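Local coordinates for protein histidinol dehydrogenase (PDB 6AN0) that probably catalyses the two successive NAD-dependent, zinc-requiring oxidations that turn L-histidinol into L-histidine at the end of histidine biosynthesis, at residues 37-42 and 193-197. Sequence-based numbering, arbitrary orientation.
Sequences IVLTVF and IQAIG
With chi1 of I193 at -59°, CG1 stands beside the backbone N and CG2 beside the carbonyl carbon, and the two branches reach different residues of helix 35-48. CD1 meets I37 CG2 at 3.7 Å and V38 CG2 at 3.9 Å; the shorter branch sets CG2 3.6 Å from V41 CB. I193 is thus a knob in the hole formed by I37, V38, V41 and F42. V41 holds CG1 opposite its own N (chi1 180°), which carries this methyl to 3.8 Å from Q194 CA. F42 swings its ring across to the next turn, where CE2 lies 3.5 Å from G197 CA; with no side chain at G197, the aromatic ring packs directly on the backbone. V38 CG1 sits 3.6 Å above the centre of one ring face, holding it from its own helix. No hydrogen bond crosses this buried, apolar interface, whose segment axes approach to 9.2 Å with a crossing angle of -55°. Q194, a probable NAD(+)-binding residue, lends mainly its backbone and CB. Around the pair, helix 218-227 touches V38, I193 and I196, Y56 of helix 50-61 packs on V41 and Q194, and F201 meets F42 edge-to-face at the end of helix 192-201, which follows strand 186-189 of the mixed sheet.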
loop_
_atom_site.group_PDB
_atom_site.type_symbol
_atom_site.label_atom_id
_atom_site.label_comp_id
_atom_site.label_asym_id
_atom_site.label_seq_id
_atom_site.Cartn_x
_atom_site.Cartn_y
_atom_site.Cartn_z
ATOM N N ILE A 37 -7.656 7.708 23.776
ATOM C CA ILE A 37 -9.015 7.186 23.699
ATOM C C ILE A 37 -9.025 5.848 22.975
ATOM O O ILE A 37 -9.623 4.874 23.445
ATOM C CB ILE A 37 -9.931 8.221 23.027
ATOM C CG1 ILE A 37 -10.248 9.345 24.023
ATOM C CG2 ILE A 37 -11.180 7.576 22.481
ATOM C CD1 ILE A 37 -10.547 10.679 23.372
ATOM N N VAL A 38 -8.309 5.769 21.846
ATOM C CA VAL A 38 -8.243 4.533 21.064
ATOM C C VAL A 38 -7.499 3.442 21.831
ATOM O O VAL A 38 -7.937 2.285 21.882
ATOM C CB VAL A 38 -7.575 4.807 19.704
ATOM C CG1 VAL A 38 -7.237 3.505 19.017
ATOM C CG2 VAL A 38 -8.501 5.654 18.820
ATOM N N LEU A 39 -6.337 3.780 22.392
ATOM C CA LEU A 39 -5.538 2.775 23.086
ATOM C C LEU A 39 -6.301 2.177 24.267
ATOM O O LEU A 39 -6.169 0.983 24.560
ATOM C CB LEU A 39 -4.212 3.391 23.550
ATOM C CG LEU A 39 -3.174 3.664 22.446
ATOM C CD1 LEU A 39 -1.900 4.236 23.067
ATOM C CD2 LEU A 39 -2.881 2.390 21.674
ATOM N N THR A 40 -7.104 2.991 24.956
ATOM C CA THR A 40 -7.918 2.471 26.056
ATOM C C THR A 40 -8.936 1.446 25.556
ATOM O O THR A 40 -9.106 0.384 26.168
ATOM C CB THR A 40 -8.622 3.615 26.782
ATOM O OG1 THR A 40 -7.640 4.482 27.358
ATOM C CG2 THR A 40 -9.522 3.086 27.902
ATOM N N VAL A 41 -9.624 1.746 24.450
ATOM C CA VAL A 41 -10.565 0.772 23.892
ATOM C C VAL A 41 -9.831 -0.494 23.469
ATOM O O VAL A 41 -10.298 -1.615 23.714
ATOM C CB VAL A 41 -11.341 1.377 22.706
ATOM C CG1 VAL A 41 -12.322 0.341 22.131
ATOM C CG2 VAL A 41 -12.081 2.636 23.135
ATOM N N PHE A 42 -8.682 -0.334 22.810
ATOM C CA PHE A 42 -7.905 -1.495 22.377
ATOM C C PHE A 42 -7.492 -2.366 23.567
ATOM O O PHE A 42 -7.519 -3.601 23.479
ATOM C CB PHE A 42 -6.670 -1.036 21.584
ATOM C CG PHE A 42 -6.967 -0.611 20.150
ATOM C CD1 PHE A 42 -5.926 -0.320 19.281
ATOM C CD2 PHE A 42 -8.275 -0.508 19.676
ATOM C CE1 PHE A 42 -6.175 0.072 17.964
ATOM C CE2 PHE A 42 -8.537 -0.126 18.365
ATOM C CZ PHE A 42 -7.472 0.159 17.497
ATOM N N ILE A 193 -14.544 2.472 17.386
ATOM C CA ILE A 193 -13.201 2.022 17.753
ATOM C C ILE A 193 -13.221 0.547 18.138
ATOM O O ILE A 193 -12.311 -0.214 17.784
ATOM C CB ILE A 193 -12.623 2.888 18.891
ATOM C CG1 ILE A 193 -12.543 4.366 18.494
ATOM C CG2 ILE A 193 -11.216 2.400 19.263
ATOM C CD1 ILE A 193 -12.238 5.293 19.720
ATOM N N GLN A 194 -14.258 0.120 18.873
ATOM C CA GLN A 194 -14.292 -1.256 19.357
ATOM C C GLN A 194 -14.393 -2.264 18.216
ATOM O O GLN A 194 -13.799 -3.345 18.304
ATOM C CB GLN A 194 -15.433 -1.446 20.379
ATOM C CG GLN A 194 -16.878 -1.123 19.883
ATOM C CD GLN A 194 -17.260 0.358 20.016
ATOM O OE1 GLN A 194 -16.405 1.221 20.215
ATOM N NE2 GLN A 194 -18.556 0.650 19.897
ATOM N N ALA A 195 -15.097 -1.927 17.128
ATOM C CA ALA A 195 -15.115 -2.816 15.969
ATOM C C ALA A 195 -13.732 -2.931 15.340
ATOM O O ALA A 195 -13.287 -4.036 14.998
ATOM C CB ALA A 195 -16.130 -2.334 14.927
ATOM N N ILE A 196 -13.043 -1.799 15.161
ATOM C CA ILE A 196 -11.689 -1.837 14.603
ATOM C C ILE A 196 -10.773 -2.655 15.507
ATOM O O ILE A 196 -9.934 -3.435 15.031
ATOM C CB ILE A 196 -11.151 -0.403 14.400
ATOM C CG1 ILE A 196 -12.027 0.382 13.415
ATOM C CG2 ILE A 196 -9.691 -0.423 13.943
ATOM C CD1 ILE A 196 -12.266 -0.355 12.084
ATOM N N GLY A 197 -10.918 -2.489 16.826
ATOM C CA GLY A 197 -10.091 -3.242 17.759
ATOM C C GLY A 197 -10.375 -4.730 17.701
ATOM O O GLY A 197 -9.453 -5.555 17.753
#